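Local coordinates for protein fructokinase (Vibrio cholerae serotype O1, PDB 5EYN) that phosphorylates fructose with ATP as a fructokinase of the PfkB carbohydrate kinase family, and binds calcium, at residues F113-K118 / N174-V179. Residues are numbered along the deposited sequence; the frame is centred on the assembly and turned at random.
With CA (calcium ion), chain C; FRU (beta-D-fructofuranose), chain B; BEF (beryllium trifluoride ion), chain D.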
loop_
_atom_site.group_PDB
_atom_site.type_symbol
_atom_site.label_atom_id
_atom_site.label_comp_id
_atom_site.label_asym_id
_atom_site.label_seq_id
_atom_site.Cartn_x
_atom_site.Cartn_y
_atom_site.Cartn_z
ATOM N N PHE A 113 -12.890 -4.055 1.662
ATOM C CA PHE A 113 -11.449 -3.890 1.845
ATOM C C PHE A 113 -10.622 -4.512 0.740
ATOM O O PHE A 113 -10.911 -5.614 0.298
ATOM C CB PHE A 113 -11.007 -4.526 3.164
ATOM C CG PHE A 113 -11.721 -3.984 4.367
ATOM C CD1 PHE A 113 -12.533 -4.807 5.115
ATOM C CD2 PHE A 113 -11.570 -2.665 4.761
ATOM C CE1 PHE A 113 -13.195 -4.321 6.225
ATOM C CE2 PHE A 113 -12.231 -2.172 5.880
ATOM C CZ PHE A 113 -13.044 -2.999 6.612
ATOM N N THR A 114 -9.594 -3.793 0.306
ATOM C CA THR A 114 -8.558 -4.359 -0.542
ATOM C C THR A 114 -7.232 -4.246 0.192
ATOM O O THR A 114 -6.798 -3.138 0.539
ATOM C CB THR A 114 -8.434 -3.595 -1.871
ATOM O OG1 THR A 114 -9.688 -3.614 -2.566
ATOM C CG2 THR A 114 -7.359 -4.223 -2.758
ATOM N N PHE A 115 -6.589 -5.383 0.428
ATOM C CA PHE A 115 -5.315 -5.425 1.123
ATOM C C PHE A 115 -4.164 -5.252 0.157
ATOM O O PHE A 115 -3.937 -6.099 -0.703
ATOM C CB PHE A 115 -5.202 -6.742 1.896
ATOM C CG PHE A 115 -6.130 -6.791 3.075
ATOM C CD1 PHE A 115 -5.667 -6.527 4.345
ATOM C CD2 PHE A 115 -7.482 -7.009 2.892
ATOM C CE1 PHE A 115 -6.531 -6.505 5.419
ATOM C CE2 PHE A 115 -8.341 -6.992 3.960
ATOM C CZ PHE A 115 -7.878 -6.736 5.225
ATOM N N MET A 116 -3.452 -4.137 0.266
ATOM C CA MET A 116 -2.375 -3.855 -0.669
ATOM C C MET A 116 -1.046 -4.498 -0.304
ATOM O O MET A 116 -0.193 -4.673 -1.177
ATOM C CB MET A 116 -2.179 -2.353 -0.852
ATOM C CG MET A 116 -3.388 -1.638 -1.401
ATOM S SD MET A 116 -4.013 -2.300 -2.942
ATOM C CE MET A 116 -2.629 -1.950 -4.034
ATOM N N VAL A 117 -0.866 -4.841 0.969
ATOM C CA VAL A 117 0.402 -5.390 1.441
ATOM C C VAL A 117 0.164 -6.804 1.943
ATOM O O VAL A 117 -0.442 -7.018 2.998
ATOM C CB VAL A 117 1.027 -4.511 2.547
ATOM C CG1 VAL A 117 2.374 -5.063 2.968
ATOM C CG2 VAL A 117 1.175 -3.072 2.080
ATOM N N LYS A 118 0.671 -7.766 1.178
ATOM C CA LYS A 118 0.480 -9.181 1.444
ATOM C C LYS A 118 1.774 -9.900 1.089
ATOM O O LYS A 118 2.147 -9.933 -0.062
ATOM C CB LYS A 118 -0.649 -9.730 0.568
ATOM C CG LYS A 118 -2.007 -9.098 0.873
ATOM C CD LYS A 118 -3.162 -9.868 0.254
ATOM C CE LYS A 118 -3.018 -10.000 -1.238
ATOM N NZ LYS A 118 -4.212 -10.660 -1.828
ATOM N N ASN A 174 -13.501 -12.281 11.961
ATOM C CA ASN A 174 -13.208 -11.066 11.219
ATOM C C ASN A 174 -12.556 -11.428 9.885
ATOM O O ASN A 174 -11.438 -11.021 9.561
ATOM C CB ASN A 174 -12.293 -10.151 12.036
ATOM C CG ASN A 174 -12.818 -8.767 12.156
ATOM O OD1 ASN A 174 -13.691 -8.343 11.389
ATOM N ND2 ASN A 174 -12.335 -8.060 13.161
ATOM N N LEU A 175 -13.281 -12.208 9.111
ATOM C CA LEU A 175 -12.702 -12.843 7.949
ATOM C C LEU A 175 -12.317 -11.884 6.857
ATOM O O LEU A 175 -13.102 -11.022 6.472
ATOM C CB LEU A 175 -13.661 -13.875 7.377
ATOM C CG LEU A 175 -14.084 -14.975 8.339
ATOM C CD1 LEU A 175 -15.064 -15.919 7.635
ATOM C CD2 LEU A 175 -12.879 -15.729 8.906
ATOM N N ARG A 176 -11.101 -12.052 6.354
ATOM C CA ARG A 176 -10.581 -11.308 5.222
ATOM C C ARG A 176 -9.819 -12.310 4.353
ATOM O O ARG A 176 -8.598 -12.470 4.471
ATOM C CB ARG A 176 -9.658 -10.179 5.694
ATOM C CG ARG A 176 -10.265 -9.243 6.750
ATOM C CD ARG A 176 -11.332 -8.311 6.199
ATOM N NE ARG A 176 -11.684 -7.367 7.244
ATOM C CZ ARG A 176 -12.625 -7.557 8.156
ATOM N NH1 ARG A 176 -13.408 -8.616 8.138
ATOM N NH2 ARG A 176 -12.808 -6.643 9.094
ATOM N N GLU A 177 -10.553 -13.007 3.496
ATOM C CA GLU A 177 -10.004 -14.175 2.804
ATOM C C GLU A 177 -8.780 -13.845 1.978
ATOM O O GLU A 177 -7.872 -14.663 1.886
ATOM C CB GLU A 177 -11.064 -14.805 1.890
ATOM C CG GLU A 177 -10.640 -16.106 1.227
ATOM C CD GLU A 177 -11.744 -16.665 0.359
ATOM O OE1 GLU A 177 -12.093 -16.019 -0.652
ATOM O OE2 GLU A 177 -12.282 -17.734 0.704
ATOM N N GLU A 178 -8.741 -12.663 1.361
ATOM C CA GLU A 178 -7.662 -12.397 0.412
ATOM C C GLU A 178 -6.288 -12.331 1.068
ATOM O O GLU A 178 -5.268 -12.429 0.391
ATOM C CB GLU A 178 -7.903 -11.123 -0.388
ATOM C CG GLU A 178 -7.554 -9.844 0.377
ATOM C CD GLU A 178 -7.197 -8.699 -0.574
ATOM O OE1 GLU A 178 -6.195 -8.773 -1.348
ATOM O OE2 GLU A 178 -7.936 -7.729 -0.571
ATOM N N VAL A 179 -6.253 -12.174 2.383
ATOM C CA VAL A 179 -4.984 -12.112 3.099
ATOM C C VAL A 179 -4.295 -13.493 3.169
ATOM O O VAL A 179 -3.082 -13.583 3.376
ATOM C CB VAL A 179 -5.242 -11.531 4.521
ATOM C CG1 VAL A 179 -3.997 -11.523 5.389
ATOM C CG2 VAL A 179 -5.804 -10.137 4.397
HETATM CA CA CA C . -15.896 -7.718 11.734
HETATM C C1 FRU B . -8.324 -5.704 8.913
HETATM C C2 FRU B . -9.421 -4.666 8.722
HETATM C C3 FRU B . -9.007 -3.210 8.764
HETATM C C4 FRU B . -10.128 -2.512 9.461
HETATM C C5 FRU B . -10.662 -3.594 10.332
HETATM C C6 FRU B . -12.148 -3.513 10.582
HETATM O O1 FRU B . -7.802 -5.657 10.205
HETATM O O2 FRU B . -10.008 -4.937 7.485
HETATM O O3 FRU B . -8.750 -2.796 7.455
HETATM O O4 FRU B . -9.723 -1.436 10.238
HETATM O O5 FRU B . -10.346 -4.846 9.749
HETATM O O6 FRU B . -12.593 -4.572 11.393
HETATM BE BE BEF D . -15.989 -4.656 11.336
HETATM F F1 BEF D . -16.143 -3.584 10.239
HETATM F F2 BEF D . -15.119 -4.191 12.542
HETATM F F3 BEF D . -15.197 -5.846 10.834
HETATM O O HOH W 1 -11.170 -7.202 -1.519
HETATM O O HOH W 2 -16.036 -8.944 9.641
HETATM O O HOH W 3 -18.156 -6.837 11.796
HETATM O O HOH W 4 -16.511 -9.923 12.784
HETATM O O HOH W 5 -15.375 -7.202 13.986
#
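F113 and R176 meet with ring and guanidinium planes nearly parallel, 15° apart, where the lid sheet of this ribokinase-like fold faces the loop after strand 168-172. F113 CE1 lies over a guanidinium face, while R176 NE, 3.4 Å from F113 CD1, is oblique to the ring. Phenylalanine gives a flat apolar wall, with fructose O2 over its centre. Arginine suits the site because its planar N-H groups fan out: NE gives O2 a nearly straight bond (3.0 Å, 172°), NH2 reaches FRU O5 and F3 of beryllium trifluoride, and NH1 bonds to L175 O, which helps fix the plane. N174 OD1 binds the calcium ion at 2.3 Å and accepts weak bonds from the guanidinium. F115 stands across the arginine chain, and valine V179 offers methyl CG2 to its face, 3.6 Å from the centroid, a CH-pi contact. E178 has two oxygens for separate partners; chi1 of 79° and an extended chain carry them to the strand, where F115 N meets OE2 from above the carboxylate plane (2.9 Å). OE1 pairs with R97 of the second subunit. K118, long enough to reach two acceptors, bonds through NZ to E178 O (3.0 Å) and forms a salt bridge at the anti lone pair of E178 OE1, 2.8 Å away.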